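Local structure of tRNA uridine(34) acetyltransferase (Methanocaldococcus infernus, 6IA8) at residues Leu225-Arg230 against Tyr299-Arg304. The protein forms 5-carboxymethyluridine at wobble position 34 of tRNAs from acetyl-CoA, using S-adenosylmethionine and a [4Fe-4S] cluster. Numbering follows the deposited sequence.
With SO4 (sulfate ion), chain C.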
loop_
_atom_site.group_PDB
_atom_site.type_symbol
_atom_site.label_atom_id
_atom_site.label_comp_id
_atom_site.label_asym_id
_atom_site.label_seq_id
_atom_site.Cartn_x
_atom_site.Cartn_y
_atom_site.Cartn_z
ATOM N N LEU A 225 8.072 21.864 0.596
ATOM C CA LEU A 225 7.741 21.442 1.953
ATOM C C LEU A 225 7.853 22.603 2.931
ATOM O O LEU A 225 6.964 22.809 3.763
ATOM C CB LEU A 225 8.646 20.295 2.378
ATOM C CG LEU A 225 8.555 19.039 1.506
ATOM C CD1 LEU A 225 9.627 18.019 1.859
ATOM C CD2 LEU A 225 7.140 18.403 1.623
ATOM N N LYS A 226 8.938 23.376 2.844
ATOM C CA LYS A 226 9.112 24.514 3.741
ATOM C C LYS A 226 8.093 25.600 3.432
ATOM O O LYS A 226 7.513 26.200 4.345
ATOM C CB LYS A 226 10.521 25.079 3.611
ATOM C CG LYS A 226 11.624 24.192 4.155
ATOM N N LEU A 227 7.840 25.843 2.142
ATOM C CA LEU A 227 6.902 26.895 1.751
ATOM C C LEU A 227 5.509 26.631 2.322
ATOM O O LEU A 227 4.798 27.559 2.731
ATOM C CB LEU A 227 6.861 26.987 0.228
ATOM C CG LEU A 227 6.238 28.176 -0.469
ATOM C CD1 LEU A 227 7.003 29.456 -0.188
ATOM C CD2 LEU A 227 6.192 27.862 -1.965
ATOM N N CYS A 228 5.111 25.373 2.383
ATOM C CA CYS A 228 3.813 25.000 2.929
ATOM C C CYS A 228 3.885 24.675 4.414
ATOM O O CYS A 228 2.898 24.217 4.993
ATOM C CB CYS A 228 3.245 23.805 2.154
ATOM S SG CYS A 228 3.113 24.140 0.358
ATOM N N LYS A 229 5.032 24.890 5.037
ATOM C CA LYS A 229 5.199 24.658 6.468
ATOM C C LYS A 229 4.815 23.225 6.842
ATOM O O LYS A 229 4.112 22.970 7.826
ATOM C CB LYS A 229 4.413 25.689 7.281
ATOM C CG LYS A 229 4.964 27.097 7.091
ATOM C CD LYS A 229 4.164 28.180 7.806
ATOM C CE LYS A 229 4.739 29.559 7.446
ATOM N NZ LYS A 229 3.957 30.697 8.007
ATOM N N ARG A 230 5.296 22.277 6.037
ATOM C CA ARG A 230 5.195 20.869 6.390
ATOM C C ARG A 230 6.277 20.517 7.413
ATOM O O ARG A 230 7.309 21.185 7.526
ATOM C CB ARG A 230 5.324 19.982 5.149
ATOM C CG ARG A 230 4.485 20.413 3.955
ATOM C CD ARG A 230 2.982 20.429 4.238
ATOM N NE ARG A 230 2.458 19.112 4.582
ATOM C CZ ARG A 230 1.175 18.769 4.500
ATOM N NH1 ARG A 230 0.279 19.648 4.067
ATOM N NH2 ARG A 230 0.791 17.539 4.830
ATOM N N TYR A 299 -5.244 27.055 3.053
ATOM C CA TYR A 299 -6.301 28.046 2.915
ATOM C C TYR A 299 -5.760 29.451 3.158
ATOM O O TYR A 299 -6.142 30.405 2.462
ATOM C CB TYR A 299 -7.451 27.755 3.874
ATOM C CG TYR A 299 -8.503 28.829 3.840
ATOM C CD1 TYR A 299 -9.378 28.927 2.774
ATOM C CD2 TYR A 299 -8.608 29.757 4.857
ATOM C CE1 TYR A 299 -10.344 29.903 2.731
ATOM C CE2 TYR A 299 -9.589 30.741 4.839
ATOM C CZ TYR A 299 -10.448 30.816 3.769
ATOM O OH TYR A 299 -11.409 31.793 3.722
ATOM N N GLU A 300 -4.918 29.611 4.182
ATOM C CA GLU A 300 -4.333 30.922 4.450
ATOM C C GLU A 300 -3.514 31.401 3.251
ATOM O O GLU A 300 -3.660 32.542 2.798
ATOM C CB GLU A 300 -3.470 30.867 5.711
ATOM C CG GLU A 300 -4.259 30.756 7.008
ATOM C CD GLU A 300 -5.221 31.922 7.211
ATOM O OE1 GLU A 300 -6.409 31.791 6.851
ATOM O OE2 GLU A 300 -4.787 32.977 7.720
ATOM N N MET A 301 -2.676 30.520 2.696
ATOM C CA MET A 301 -1.894 30.862 1.510
ATOM C C MET A 301 -2.807 31.265 0.363
ATOM O O MET A 301 -2.571 32.275 -0.308
ATOM C CB MET A 301 -1.009 29.674 1.114
ATOM C CG MET A 301 -0.075 29.230 2.234
ATOM S SD MET A 301 0.873 27.747 1.841
ATOM C CE MET A 301 1.962 28.391 0.565
ATOM N N TRP A 302 -3.870 30.486 0.134
ATOM C CA TRP A 302 -4.828 30.816 -0.916
ATOM C C TRP A 302 -5.454 32.180 -0.673
ATOM O O TRP A 302 -5.617 32.966 -1.609
ATOM C CB TRP A 302 -5.900 29.727 -0.999
ATOM C CG TRP A 302 -7.025 30.010 -1.945
ATOM C CD1 TRP A 302 -7.039 29.788 -3.297
ATOM C CD2 TRP A 302 -8.307 30.569 -1.619
ATOM N NE1 TRP A 302 -8.252 30.161 -3.825
ATOM C CE2 TRP A 302 -9.052 30.631 -2.817
ATOM C CE3 TRP A 302 -8.905 30.994 -0.430
ATOM C CZ2 TRP A 302 -10.354 31.119 -2.859
ATOM C CZ3 TRP A 302 -10.198 31.478 -0.476
ATOM C CH2 TRP A 302 -10.907 31.541 -1.681
ATOM N N LYS A 303 -5.780 32.485 0.584
ATOM C CA LYS A 303 -6.400 33.756 0.925
ATOM C C LYS A 303 -5.468 34.912 0.591
ATOM O O LYS A 303 -5.915 35.978 0.151
ATOM C CB LYS A 303 -6.760 33.731 2.416
ATOM C CG LYS A 303 -7.422 34.962 2.982
ATOM C CD LYS A 303 -7.741 34.751 4.473
ATOM N N ARG A 304 -4.163 34.723 0.800
ATOM C CA ARG A 304 -3.211 35.799 0.551
ATOM C C ARG A 304 -2.899 35.982 -0.931
ATOM O O ARG A 304 -2.133 36.887 -1.279
ATOM C CB ARG A 304 -1.878 35.536 1.262
ATOM C CG ARG A 304 -1.911 35.233 2.732
ATOM C CD ARG A 304 -0.555 34.615 3.109
ATOM N NE ARG A 304 -0.592 33.796 4.316
ATOM C CZ ARG A 304 0.303 32.857 4.601
ATOM N NH1 ARG A 304 1.299 32.608 3.757
ATOM N NH2 ARG A 304 0.196 32.157 5.722
HETATM S S SO4 C . 3.585 16.984 7.373
HETATM O O1 SO4 C . 4.918 16.623 7.860
HETATM O O2 SO4 C . 3.507 16.834 5.921
HETATM O O3 SO4 C . 2.588 16.127 8.005
HETATM O O4 SO4 C . 3.319 18.376 7.727
#
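Met301 reaches from helix 297-303 to the C-terminal end of helix 222-227 and touches Leu227 and Cys228, where a Schellman motif closes that helix within the radical SAM core. The motif pairs Arg230 N with Leu225 O and Lys229 N with Lys226 O, and Lys229, at positive phi, makes the turn. From CB, the Met301 chain runs towards the helix end through CG, which is anti to the carbonyl carbon (chi1 -57°), and then extends to SD. SD lies 4.2 Å from Cys228 CA and 4.0 Å from Leu227 O. A bend at chi3 (69°) brings the methyl CE to 3.7 Å from Leu227 O, with Leu227 CG and Cys228 SG each 4.4 Å from CE. No hydrogen bond crosses between the segments; the join is van der Waals packing of the thioether on the Leu227 carbonyl and, more loosely, on the Leu227 and Cys228 side chains, with Pro260 touching both Met301 and Cys228 and Glu306 touching Leu227 and Met301. Nearby, Lys229 NZ stands 4.6 Å from Arg304 NH2, a pair of like charges; Arg304 is salt-bridged to Glu297 and Glu306. Past the turn, Arg230 binds a sulfate, probably from the crystallisation liquor, which also accepts hydrogen bonds from Gly231 N and His232 ND1. Sulfate O2 lies at the edge of the Arg230 guanidinium, in its plane, and both NE and NH2 donate to it. With an alanine here the guanidinium is gone, and the sulfate would probably be held less firmly. Of the two donors NE is the nearer, 2.8 Å from O2 with an N-H...O angle of 151°.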